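Local coordinates for protein muconate lactonizing enzyme (Corynebacterium glutamicum, PDB 3I4K) that belongs to the enolase superfamily, with an N-terminal capping domain set against a TIM-barrel-type domain that holds a magnesium ion, at residues A[14-19]-A[338-343]; A[20-25]-A[153-158]; A[26-31]-A[202-207]; A[52-57]-A[275-280]; A[187-192]-A[218-223]. All blocks are in the same frame, centred on the assembly; numbering follows the deposited sequence.

Contact 1 (A[14-19]-A[338-343])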
# COMPACT_ATOMS: atom_id res chain seq x y z
N ARG A 14 16.60 -3.42 -23.60
CA ARG A 14 17.13 -2.66 -24.72
C ARG A 14 17.33 -1.20 -24.35
O ARG A 14 16.43 -0.56 -23.78
CB ARG A 14 16.18 -2.72 -25.92
CG ARG A 14 15.96 -4.10 -26.51
CD ARG A 14 14.96 -4.04 -27.67
NE ARG A 14 14.84 -5.33 -28.34
CZ ARG A 14 14.32 -6.43 -27.79
NH1 ARG A 14 13.86 -6.40 -26.55
NH2 ARG A 14 14.27 -7.56 -28.49
N ILE A 15 18.50 -0.66 -24.67
CA ILE A 15 18.77 0.74 -24.39
C ILE A 15 18.28 1.55 -25.58
O ILE A 15 18.70 1.30 -26.72
CB ILE A 15 20.28 1.00 -24.20
CG1 ILE A 15 20.79 0.25 -22.97
CG2 ILE A 15 20.53 2.50 -24.08
CD1 ILE A 15 22.26 0.46 -22.69
N LEU A 16 17.39 2.50 -25.33
CA LEU A 16 16.86 3.33 -26.40
C LEU A 16 17.24 4.79 -26.22
O LEU A 16 17.08 5.35 -25.13
CB LEU A 16 15.33 3.22 -26.45
CG LEU A 16 14.72 1.82 -26.50
CD1 LEU A 16 13.24 1.95 -26.77
CD2 LEU A 16 15.40 0.97 -27.57
N ASP A 17 17.75 5.39 -27.29
CA ASP A 17 18.13 6.79 -27.27
C ASP A 17 17.19 7.53 -28.20
O ASP A 17 17.32 7.45 -29.42
CB ASP A 17 19.59 6.97 -27.71
CG ASP A 17 20.57 6.26 -26.80
OD1 ASP A 17 20.52 6.47 -25.57
OD2 ASP A 17 21.40 5.48 -27.31
N VAL A 18 16.24 8.25 -27.63
CA VAL A 18 15.27 9.00 -28.41
C VAL A 18 15.54 10.49 -28.24
O VAL A 18 15.67 10.99 -27.13
CB VAL A 18 13.83 8.68 -27.96
CG1 VAL A 18 13.68 8.92 -26.47
CG2 VAL A 18 12.84 9.54 -28.73
N PRO A 19 15.63 11.22 -29.36
CA PRO A 19 15.89 12.67 -29.33
C PRO A 19 14.70 13.47 -28.84
O PRO A 19 13.55 13.11 -29.07
CB PRO A 19 16.22 12.98 -30.79
CG PRO A 19 16.78 11.69 -31.30
CD PRO A 19 15.82 10.70 -30.72
N ASP A 338 9.82 11.95 -31.07
CA ASP A 338 9.24 10.78 -31.71
C ASP A 338 8.90 9.74 -30.64
O ASP A 338 9.30 9.87 -29.49
CB ASP A 338 10.23 10.20 -32.73
CG ASP A 338 9.65 9.06 -33.54
OD1 ASP A 338 8.46 9.12 -33.89
OD2 ASP A 338 10.39 8.10 -33.83
N THR A 339 8.14 8.71 -31.02
CA THR A 339 7.76 7.68 -30.06
C THR A 339 8.00 6.26 -30.57
O THR A 339 8.66 6.05 -31.59
CB THR A 339 6.28 7.85 -29.64
OG1 THR A 339 5.84 6.69 -28.93
CG2 THR A 339 5.40 8.08 -30.85
N TYR A 340 7.47 5.28 -29.85
CA TYR A 340 7.58 3.87 -30.22
C TYR A 340 6.45 3.13 -29.52
O TYR A 340 6.61 2.00 -29.07
CB TYR A 340 8.92 3.30 -29.76
CG TYR A 340 9.21 3.46 -28.29
CD1 TYR A 340 9.44 4.72 -27.74
CD2 TYR A 340 9.24 2.35 -27.44
CE1 TYR A 340 9.70 4.87 -26.38
CE2 TYR A 340 9.50 2.50 -26.08
CZ TYR A 340 9.73 3.76 -25.56
OH TYR A 340 9.99 3.92 -24.22
N ILE A 341 5.29 3.78 -29.47
CA ILE A 341 4.15 3.20 -28.79
C ILE A 341 2.88 2.95 -29.62
O ILE A 341 1.84 2.58 -29.07
CB ILE A 341 3.82 4.06 -27.54
CG1 ILE A 341 3.48 3.14 -26.38
CG2 ILE A 341 2.69 5.04 -27.83
CD1 ILE A 341 4.58 2.16 -26.04
N VAL A 342 2.96 3.14 -30.93
CA VAL A 342 1.80 2.92 -31.81
C VAL A 342 0.68 3.94 -31.59
O VAL A 342 0.46 4.81 -32.43
CB VAL A 342 1.21 1.50 -31.61
CG1 VAL A 342 -0.03 1.32 -32.47
CG2 VAL A 342 2.25 0.45 -31.95
N GLN A 343 -0.03 3.84 -30.46
CA GLN A 343 -1.10 4.78 -30.16
C GLN A 343 -0.54 6.11 -29.70
O GLN A 343 0.65 6.24 -29.45
CB GLN A 343 -2.02 4.22 -29.07
CG GLN A 343 -2.67 2.90 -29.41
CD GLN A 343 -2.02 1.74 -28.70
OE1 GLN A 343 -0.80 1.57 -28.73
NE2 GLN A 343 -2.84 0.92 -28.05
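At the seam between the capping domain's three-stranded antiparallel sheet and the barrel domain, Leu16 and Val18 of the outer strand 8-25 of that sheet meet Tyr340 and Asp338 of the loop after helix 332-335. The main touch is a CH-pi contact. Leu16 CD1 sits over one face of the Tyr340 ring, 4.1 Å from its centroid and 21° off the normal. It is displaced toward the rim, so the nearest ring atom is Tyr340 CE2, at 3.8 Å from Leu16 CD1. The ring reaches this place because Tyr340 CG stands between the backbone N and the carbonyl carbon (chi1 56°). Two residues along the strand, Val18 turns its CG2 methyl, anti to the backbone N, to Asp338 O at 3.6 Å. Branched aliphatic residues suit these two inward-facing positions, and a tyrosine gives them an apolar face while sending its hydroxyl on to a polar partner, Glu52. Asp338 instead turns its carboxylate to Tyr372. The strand pairs on one side with strand 30-43 and on the other bonds to the backbone of Tyr372 and Arg374, while helix 366-372 and Pro308 of helix 308-320 pack against the Tyr340 side chain.

Contact 2 (A[20-25]-A[153-158]); sequences LIRPHG and VAEIEE
Arg22 reaches from the capping domain's first strand, near its corner, to Glu155 and Glu158 on helix 149-163, the first helix after strand 137-144 in the TIM-barrel-type domain. The arginine is extended from CB to NE (chi2 180°, chi3 -179°), which carries its guanidinium outward to the helix. The glutamates lie three residues, or nearly one helical turn, apart, and both start with CG anti to the backbone N (chi1 -171° in Glu155), so their carboxylates project from the same flank of the helix. Glu155 meets the aliphatic part of the arginine: its OE1 is 4.3 Å from Arg22 CD and 4.6 Å from Arg22 NE. Glu158 lies farther out, toward the end of the guanidinium, which it approaches obliquely. The spacing is too wide for a salt bridge, yet opposite charges this close at a surface probably attract through space, and long flexible side chains suit such a loose meeting of two domains. Arg22 also touches a crystal neighbour, which may influence its pose. Glu155 has a firmer partner: its OE2 accepts a hydrogen bond from Trp142 NE1. At the outer end, Arg22 NH2 and Glu158 OE1 stand 4.3 Å apart.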
# COMPACT_ATOMS: atom_id res chain seq x y z
N LEU A 20 14.99 14.57 -28.15
CA LEU A 20 13.94 15.44 -27.65
C LEU A 20 13.67 16.51 -28.69
O LEU A 20 14.51 16.76 -29.56
CB LEU A 20 14.38 16.09 -26.33
CG LEU A 20 14.16 15.29 -25.04
CD1 LEU A 20 14.54 13.83 -25.24
CD2 LEU A 20 15.00 15.93 -23.93
N ILE A 21 12.51 17.15 -28.62
CA ILE A 21 12.19 18.18 -29.58
C ILE A 21 13.11 19.37 -29.39
O ILE A 21 13.63 19.93 -30.35
CB ILE A 21 10.73 18.63 -29.46
CG1 ILE A 21 9.81 17.40 -29.55
CG2 ILE A 21 10.39 19.62 -30.57
CD1 ILE A 21 8.33 17.72 -29.46
N ARG A 22 13.33 19.75 -28.13
CA ARG A 22 14.19 20.88 -27.78
C ARG A 22 15.20 20.42 -26.73
O ARG A 22 15.01 19.39 -26.09
CB ARG A 22 13.37 22.03 -27.20
CG ARG A 22 12.28 22.57 -28.10
CD ARG A 22 11.53 23.71 -27.42
NE ARG A 22 10.45 24.25 -28.25
CZ ARG A 22 10.63 24.97 -29.35
NH1 ARG A 22 11.86 25.25 -29.78
NH2 ARG A 22 9.58 25.42 -30.03
N PRO A 23 16.29 21.18 -26.55
CA PRO A 23 17.30 20.82 -25.55
C PRO A 23 16.68 21.00 -24.17
O PRO A 23 16.11 22.05 -23.88
CB PRO A 23 18.42 21.82 -25.80
CG PRO A 23 18.28 22.13 -27.26
CD PRO A 23 16.78 22.27 -27.41
N HIS A 24 16.79 19.98 -23.32
CA HIS A 24 16.21 20.07 -21.98
C HIS A 24 17.34 20.26 -20.98
O HIS A 24 18.06 19.32 -20.66
CB HIS A 24 15.40 18.81 -21.67
CG HIS A 24 14.24 19.05 -20.76
ND1 HIS A 24 13.27 19.98 -21.03
CD2 HIS A 24 13.90 18.49 -19.57
CE1 HIS A 24 12.38 19.99 -20.05
NE2 HIS A 24 12.75 19.10 -19.15
N GLY A 25 17.50 21.49 -20.50
CA GLY A 25 18.58 21.77 -19.57
C GLY A 25 18.26 21.72 -18.09
O GLY A 25 17.25 22.27 -17.63
N VAL A 153 8.92 32.44 -21.18
CA VAL A 153 7.63 33.11 -21.26
C VAL A 153 6.93 32.74 -22.56
O VAL A 153 5.71 32.57 -22.60
CB VAL A 153 7.78 34.64 -21.23
CG1 VAL A 153 6.42 35.29 -21.35
CG2 VAL A 153 8.46 35.07 -19.94
N ALA A 154 7.71 32.62 -23.63
CA ALA A 154 7.16 32.26 -24.93
C ALA A 154 6.61 30.84 -24.90
O ALA A 154 5.51 30.59 -25.40
CB ALA A 154 8.25 32.38 -26.00
N GLU A 155 7.37 29.92 -24.32
CA GLU A 155 6.96 28.52 -24.25
C GLU A 155 5.71 28.34 -23.38
O GLU A 155 4.89 27.46 -23.65
CB GLU A 155 8.09 27.66 -23.71
CG GLU A 155 7.79 26.19 -23.82
CD GLU A 155 8.96 25.32 -23.41
OE1 GLU A 155 10.09 25.62 -23.84
OE2 GLU A 155 8.74 24.35 -22.67
N ILE A 156 5.57 29.16 -22.35
CA ILE A 156 4.41 29.07 -21.48
C ILE A 156 3.16 29.50 -22.26
O ILE A 156 2.16 28.80 -22.27
CB ILE A 156 4.58 29.94 -20.20
CG1 ILE A 156 5.65 29.32 -19.30
CG2 ILE A 156 3.26 30.03 -19.44
CD1 ILE A 156 5.87 30.04 -17.98
N GLU A 157 3.25 30.65 -22.94
CA GLU A 157 2.13 31.18 -23.74
C GLU A 157 1.67 30.13 -24.75
O GLU A 157 0.47 29.87 -24.92
CB GLU A 157 2.56 32.43 -24.52
CG GLU A 157 3.14 33.53 -23.66
CD GLU A 157 2.10 34.17 -22.77
OE1 GLU A 157 1.32 33.44 -22.15
OE2 GLU A 157 2.08 35.42 -22.70
N GLU A 158 2.64 29.53 -25.44
CA GLU A 158 2.33 28.51 -26.43
C GLU A 158 1.61 27.34 -25.77
O GLU A 158 0.53 26.94 -26.21
CB GLU A 158 3.61 28.04 -27.12
CG GLU A 158 3.39 26.91 -28.12
CD GLU A 158 4.62 26.65 -28.99
OE1 GLU A 158 5.73 26.49 -28.43
OE2 GLU A 158 4.47 26.59 -30.23

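Contact 3 (A[26-31]-A[202-207])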
# COMPACT_ATOMS: atom_id res chain seq x y z
N PHE A 26 19.14 21.06 -17.35
CA PHE A 26 19.00 20.92 -15.90
C PHE A 26 20.04 21.80 -15.21
O PHE A 26 20.77 22.56 -15.86
CB PHE A 26 19.21 19.47 -15.48
CG PHE A 26 18.22 18.50 -16.08
CD1 PHE A 26 17.01 18.24 -15.45
CD2 PHE A 26 18.50 17.86 -17.29
CE1 PHE A 26 16.10 17.34 -15.99
CE2 PHE A 26 17.59 16.96 -17.84
CZ PHE A 26 16.39 16.70 -17.19
N ALA A 27 20.14 21.66 -13.90
CA ALA A 27 21.08 22.44 -13.11
C ALA A 27 22.53 22.28 -13.57
O ALA A 27 23.27 23.25 -13.64
CB ALA A 27 20.96 22.07 -11.63
N THR A 28 22.93 21.05 -13.88
CA THR A 28 24.32 20.82 -14.26
C THR A 28 24.54 20.08 -15.57
O THR A 28 25.68 19.83 -15.96
CB THR A 28 25.04 20.07 -13.15
OG1 THR A 28 24.54 18.72 -13.10
CG2 THR A 28 24.79 20.75 -11.80
N THR A 29 23.46 19.72 -16.25
CA THR A 29 23.56 19.02 -17.52
C THR A 29 22.48 19.53 -18.46
O THR A 29 21.64 20.34 -18.09
CB THR A 29 23.38 17.48 -17.37
OG1 THR A 29 22.09 17.20 -16.81
CG2 THR A 29 24.46 16.88 -16.48
N THR A 30 22.53 19.04 -19.69
CA THR A 30 21.55 19.40 -20.71
C THR A 30 21.34 18.17 -21.56
O THR A 30 22.31 17.58 -22.05
CB THR A 30 22.06 20.55 -21.60
OG1 THR A 30 22.22 21.73 -20.81
CG2 THR A 30 21.08 20.83 -22.73
N SER A 31 20.09 17.76 -21.70
CA SER A 31 19.76 16.59 -22.51
C SER A 31 19.22 17.05 -23.85
O SER A 31 18.55 18.08 -23.94
CB SER A 31 18.70 15.72 -21.81
OG SER A 31 19.19 15.12 -20.63
N ASN A 202 16.64 20.59 -8.30
CA ASN A 202 17.31 19.30 -8.26
C ASN A 202 18.44 19.22 -7.24
O ASN A 202 19.53 18.75 -7.55
CB ASN A 202 17.82 18.94 -9.66
CG ASN A 202 16.73 18.37 -10.55
OD1 ASN A 202 16.25 17.26 -10.32
ND2 ASN A 202 16.33 19.14 -11.56
N ALA A 203 18.17 19.69 -6.03
CA ALA A 203 19.12 19.66 -4.92
C ALA A 203 20.45 20.33 -5.19
O ALA A 203 21.42 20.07 -4.48
CB ALA A 203 19.37 18.20 -4.51
N ARG A 204 20.52 21.21 -6.19
CA ARG A 204 21.78 21.86 -6.51
C ARG A 204 22.07 23.23 -5.88
O ARG A 204 23.02 23.91 -6.26
CB ARG A 204 21.97 21.91 -8.04
CG ARG A 204 22.13 20.51 -8.67
CD ARG A 204 23.09 19.67 -7.84
NE ARG A 204 23.70 18.53 -8.53
CZ ARG A 204 23.08 17.41 -8.88
NH1 ARG A 204 21.79 17.24 -8.62
NH2 ARG A 204 23.77 16.44 -9.47
N TRP A 205 21.26 23.64 -4.91
CA TRP A 205 21.53 24.89 -4.19
C TRP A 205 21.86 24.44 -2.78
O TRP A 205 21.29 23.46 -2.30
CB TRP A 205 20.29 25.79 -4.12
CG TRP A 205 20.22 26.82 -5.19
CD1 TRP A 205 20.95 26.87 -6.36
CD2 TRP A 205 19.34 27.95 -5.23
NE1 TRP A 205 20.57 27.96 -7.11
CE2 TRP A 205 19.58 28.64 -6.44
CE3 TRP A 205 18.36 28.44 -4.36
CZ2 TRP A 205 18.88 29.79 -6.79
CZ3 TRP A 205 17.66 29.58 -4.71
CH2 TRP A 205 17.93 30.25 -5.92
N ASP A 206 22.79 25.13 -2.11
CA ASP A 206 23.08 24.75 -0.73
C ASP A 206 22.06 25.43 0.16
O ASP A 206 21.30 26.29 -0.29
CB ASP A 206 24.53 25.11 -0.31
CG ASP A 206 24.85 26.60 -0.41
OD1 ASP A 206 23.95 27.45 -0.38
OD2 ASP A 206 26.06 26.93 -0.49
N ARG A 207 22.00 25.01 1.42
CA ARG A 207 21.04 25.57 2.36
C ARG A 207 21.09 27.08 2.44
O ARG A 207 20.06 27.74 2.33
CB ARG A 207 21.25 24.97 3.75
CG ARG A 207 20.43 25.63 4.84
CD ARG A 207 21.00 25.26 6.21
NE ARG A 207 20.40 26.04 7.29
CZ ARG A 207 19.29 25.67 7.92
NH1 ARG A 207 18.69 24.55 7.57
NH2 ARG A 207 18.79 26.40 8.91
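Ala27 and Arg204 bring two irregular backbones together, their CA atoms 6.7 Å apart. The loop 26-29 is closed by a backbone hydrogen bond of 2.7 Å from Phe26 N to Thr29 O, and on the other side Asn202 and Ala203 both take left-handed backbone angles, turning the chain sharply before Arg204. Ala27 CB rests 3.5 Å from Arg204 CG; a small methyl suits so near an approach to the arginine stem. That stem is bent at its second torsion (chi2 -44°), which swings the guanidinium back over its own segment, where NH1 donates to Asn202 O at 2.9 Å. The acceptor lies in the guanidinium plane, and Trp60 O takes a bond from NH2, fixing the group at two points. Loop 26-29 joins the first two strands of the capping domain and here reaches the mouth of the TIM-type barrel, just past strand 196-200, whose Asp200 binds magnesium. Asn202 N is hydrogen-bonded to that aspartate, and the Asn202 side chain comes to about 4 Å from the metal. Phe26 presents a ring edge to the Asn202 amide, the planes 72° apart. Nearer the surface Thr28 CG2 lies 4.1 Å from Arg204 NE.

Contact 4 (A[52-57]-A[275-280])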
# COMPACT_ATOMS: atom_id res chain seq x y z
N GLU A 52 10.11 0.36 -18.17
CA GLU A 52 11.23 1.27 -18.45
C GLU A 52 12.24 1.50 -17.32
O GLU A 52 11.87 1.77 -16.18
CB GLU A 52 10.70 2.63 -18.90
CG GLU A 52 10.17 2.68 -20.33
CD GLU A 52 9.78 4.09 -20.75
OE1 GLU A 52 10.25 5.05 -20.12
OE2 GLU A 52 9.02 4.23 -21.73
N GLY A 53 13.52 1.38 -17.67
CA GLY A 53 14.59 1.66 -16.72
C GLY A 53 15.02 3.05 -17.18
O GLY A 53 15.79 3.18 -18.13
N VAL A 54 14.54 4.09 -16.51
CA VAL A 54 14.83 5.45 -16.94
C VAL A 54 14.96 6.50 -15.83
O VAL A 54 14.19 6.51 -14.87
CB VAL A 54 13.71 5.91 -17.92
CG1 VAL A 54 12.35 5.77 -17.24
CG2 VAL A 54 13.94 7.33 -18.37
N VAL A 55 15.95 7.38 -15.99
CA VAL A 55 16.22 8.48 -15.06
C VAL A 55 16.20 9.77 -15.88
O VAL A 55 16.33 9.73 -17.10
CB VAL A 55 17.59 8.36 -14.37
CG1 VAL A 55 17.60 7.17 -13.43
CG2 VAL A 55 18.70 8.23 -15.42
N PRO A 56 16.06 10.93 -15.22
CA PRO A 56 16.03 12.22 -15.92
C PRO A 56 17.33 12.62 -16.60
O PRO A 56 18.10 13.42 -16.05
CB PRO A 56 15.66 13.22 -14.80
CG PRO A 56 15.01 12.36 -13.77
CD PRO A 56 15.84 11.12 -13.78
N GLY A 57 17.58 12.08 -17.79
CA GLY A 57 18.79 12.44 -18.52
C GLY A 57 20.04 11.60 -18.31
O GLY A 57 20.63 11.09 -19.27
N LYS A 275 7.06 8.85 -8.13
CA LYS A 275 7.39 8.36 -9.46
C LYS A 275 7.54 6.84 -9.38
O LYS A 275 8.36 6.33 -8.59
CB LYS A 275 8.71 8.97 -9.94
CG LYS A 275 8.80 10.47 -9.81
CD LYS A 275 10.16 10.99 -10.31
CE LYS A 275 10.27 12.50 -10.16
NZ LYS A 275 11.63 13.01 -10.44
N THR A 276 6.77 6.12 -10.18
CA THR A 276 6.82 4.67 -10.18
C THR A 276 8.22 4.14 -10.50
O THR A 276 8.61 3.07 -10.03
CB THR A 276 5.79 4.09 -11.17
OG1 THR A 276 5.99 4.66 -12.48
CG2 THR A 276 4.38 4.43 -10.70
N THR A 277 8.98 4.91 -11.27
CA THR A 277 10.33 4.50 -11.62
C THR A 277 11.31 4.65 -10.46
O THR A 277 12.02 3.70 -10.10
CB THR A 277 10.85 5.31 -12.84
OG1 THR A 277 10.54 6.70 -12.68
CG2 THR A 277 10.20 4.80 -14.13
N LYS A 278 11.32 5.83 -9.85
CA LYS A 278 12.21 6.12 -8.73
C LYS A 278 11.93 5.27 -7.49
O LYS A 278 12.84 4.97 -6.73
CB LYS A 278 12.10 7.60 -8.36
CG LYS A 278 12.88 8.01 -7.10
CD LYS A 278 12.60 9.47 -6.70
CE LYS A 278 11.10 9.72 -6.50
NZ LYS A 278 10.83 11.10 -5.96
N HIS A 279 10.67 4.87 -7.29
CA HIS A 279 10.34 4.08 -6.11
C HIS A 279 10.60 2.60 -6.28
O HIS A 279 10.47 1.83 -5.33
CB HIS A 279 8.88 4.31 -5.72
CG HIS A 279 8.58 5.74 -5.38
ND1 HIS A 279 9.39 6.48 -4.54
CD2 HIS A 279 7.57 6.55 -5.75
CE1 HIS A 279 8.88 7.70 -4.42
NE2 HIS A 279 7.78 7.77 -5.14
N GLY A 280 10.99 2.21 -7.48
CA GLY A 280 11.29 0.81 -7.72
C GLY A 280 10.09 -0.06 -8.02
O GLY A 280 10.06 -1.22 -7.62
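Thr277 fills the close part of this contact with one methyl, which meets Val54 and the strand end before it. Its CG2 lies 3.9 Å from Val54 CG1 and 4.0 Å from Glu52 O, while Thr277 CB is 4.1 Å from Val54 O. The first torsion explains the split: with chi1 at 45° the methyl stands anti to the carbonyl carbon and faces the capping domain, leaving OG1 for hydrogen bonds with Ser304 OG and Glu306 OE2. Threonine thus serves an apolar neighbour and polar ones at once, and valine offers it a matching branched surface. Glu52, although buried, has its carboxylate gripped by Gly307 N, Gly310 N and the Tyr340 hydroxyl.

The other half is looser, though it too is buried rather than open to solvent. The side chains of Pro56, at the centre of an inverse gamma turn, and of Lys275 stay beyond contact distance of the opposing segment. The lysine and Lys278 both extend to Asp251, a magnesium ligand. Thr277 itself opens a type I turn ending at Gly280, whose positive phi (83°) glycine adopts easily. This is the mouth of a TIM-type barrel seen in the enolase superfamily: the loop after strand 271-274 carries lysines to the metal site, and the capping domain's strand 48-53 and following loop close over it.

Contact 5 (A[187-192]-A[218-223]); sequences LAREVG and AEAGVE
Ala188 packs its methyl against Ala220, with CB 4.1 Å from Ala220 CB and only 3.5 Å from Ala220 O. The two CA atoms are 6.1 Å apart, a spacing that suits alanine on both sides, since a single methyl from each helix end is enough to fill the interface. Ala220 CB is touched from another quarter by Arg189, whose NH1 lies 3.6 Å from it. Arg189 leaves its backbone with CG anti to the carbonyl carbon (chi1 -72°) and then runs extended to NE, bringing the guanidinium obliquely to the methyl. Glu219 stands beyond, with Arg189 NH2 and Glu219 OE1 5.7 Å apart, so any attraction is probably long-range and screened by solvent. The segments are the C-terminal ends of helices 177-189 and 207-219, neighbours on the outside of the TIM-type barrel that are linked in sequence by strand 196-200; this end is the one remote from the metal-bearing mouth. Helix 207-219 finishes in a Schellman motif, in which Gly221 takes a positive phi of 110° and its N donates back to Ala218 O at 3.2 Å. Glycine suits that conformation because a beta carbon would press on the preceding carbonyl. Across the gap Gly192 ends the other turn, its N bonded to Ala188 O at 2.7 Å, where a beta carbon would again collide with the carbonyl oxygen. Beneath the paired alanines, Leu197 of strand 196-200 meets Ala188, and Ala185, one turn earlier in helix 177-189, also touches Ala220.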
# COMPACT_ATOMS: atom_id res chain seq x y z
N LEU A 187 9.91 36.10 -14.72
CA LEU A 187 8.98 35.29 -15.48
C LEU A 187 7.67 35.17 -14.72
O LEU A 187 6.60 35.05 -15.32
CB LEU A 187 9.58 33.90 -15.72
CG LEU A 187 8.68 32.84 -16.36
CD1 LEU A 187 9.54 31.78 -17.00
CD2 LEU A 187 7.77 32.23 -15.30
N ALA A 188 7.76 35.20 -13.39
CA ALA A 188 6.59 35.09 -12.53
C ALA A 188 5.72 36.34 -12.60
O ALA A 188 4.50 36.26 -12.48
CB ALA A 188 7.02 34.83 -11.09
N ARG A 189 6.35 37.49 -12.80
CA ARG A 189 5.60 38.73 -12.89
C ARG A 189 4.82 38.81 -14.19
O ARG A 189 3.86 39.57 -14.30
CB ARG A 189 6.54 39.93 -12.78
CG ARG A 189 7.08 40.14 -11.38
CD ARG A 189 8.08 41.27 -11.31
NE ARG A 189 8.69 41.35 -9.99
CZ ARG A 189 9.30 40.34 -9.38
NH1 ARG A 189 9.38 39.16 -9.98
NH2 ARG A 189 9.83 40.51 -8.17
N GLU A 190 5.23 38.02 -15.18
CA GLU A 190 4.56 38.02 -16.47
C GLU A 190 3.63 36.84 -16.70
O GLU A 190 2.99 36.75 -17.74
CB GLU A 190 5.59 38.03 -17.60
CG GLU A 190 6.45 39.27 -17.66
CD GLU A 190 7.29 39.30 -18.92
OE1 GLU A 190 6.70 39.25 -20.02
OE2 GLU A 190 8.54 39.36 -18.82
N VAL A 191 3.55 35.93 -15.73
CA VAL A 191 2.70 34.76 -15.92
C VAL A 191 2.00 34.31 -14.64
O VAL A 191 0.93 33.70 -14.69
CB VAL A 191 3.55 33.57 -16.46
CG1 VAL A 191 2.67 32.38 -16.73
CG2 VAL A 191 4.27 33.98 -17.74
N GLY A 192 2.60 34.63 -13.50
CA GLY A 192 2.04 34.23 -12.21
C GLY A 192 0.59 34.58 -11.94
O GLY A 192 0.03 34.15 -10.92
N ALA A 218 9.21 33.66 -3.49
CA ALA A 218 7.93 33.55 -2.79
C ALA A 218 7.13 34.84 -2.95
O ALA A 218 5.92 34.82 -3.16
CB ALA A 218 8.16 33.26 -1.31
N GLU A 219 7.83 35.97 -2.85
CA GLU A 219 7.20 37.27 -2.98
C GLU A 219 6.73 37.47 -4.41
O GLU A 219 5.75 38.17 -4.66
CB GLU A 219 8.18 38.37 -2.58
CG GLU A 219 7.57 39.77 -2.54
CD GLU A 219 8.52 40.80 -1.93
OE1 GLU A 219 9.61 41.02 -2.50
OE2 GLU A 219 8.17 41.38 -0.88
N ALA A 220 7.42 36.83 -5.36
CA ALA A 220 7.09 36.94 -6.78
C ALA A 220 5.91 36.04 -7.17
O ALA A 220 5.42 36.12 -8.30
CB ALA A 220 8.30 36.60 -7.64
N GLY A 221 5.48 35.18 -6.26
CA GLY A 221 4.35 34.32 -6.57
C GLY A 221 4.62 32.84 -6.76
O GLY A 221 3.67 32.09 -6.97
N VAL A 222 5.87 32.40 -6.70
CA VAL A 222 6.14 30.97 -6.86
C VAL A 222 5.44 30.25 -5.69
O VAL A 222 5.65 30.59 -4.53
CB VAL A 222 7.65 30.67 -6.85
CG1 VAL A 222 7.89 29.17 -6.88
CG2 VAL A 222 8.31 31.32 -8.06
N GLU A 223 4.63 29.24 -6.01
CA GLU A 223 3.86 28.52 -4.99
C GLU A 223 4.44 27.22 -4.49
O GLU A 223 3.93 26.65 -3.53
CB GLU A 223 2.47 28.17 -5.52
CG GLU A 223 1.70 29.29 -6.14
CD GLU A 223 0.27 28.88 -6.41
OE1 GLU A 223 0.07 27.79 -6.99
OE2 GLU A 223 -0.65 29.64 -6.04

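Contacts 1 to 4 all join the capping domain to the barrel domain, whereas contact 5 lies within the barrel. Contacts 1 and 4 join at the Tyr340-Glu52 pair, their centres about 16 Å apart. Contacts 2 and 3 join across the pairing of strands 8-25 and 30-43, through a probable hydrogen bond from His24 N to Ser31 O of 2.7 Å. Contact 3 comes nearest the magnesium bound by Asp200, Glu226 and Asp251; in contact 4 the two lysines of segment 275-280 reach the ligand Asp251, although the side chain of Thr277 is about 11 Å from the magnesium ion. Ile156 CG2 packs 3.6 Å from Val191 CG1, tying contact 2 to contact 5, which lies about 35 Å from contact 1 between centres.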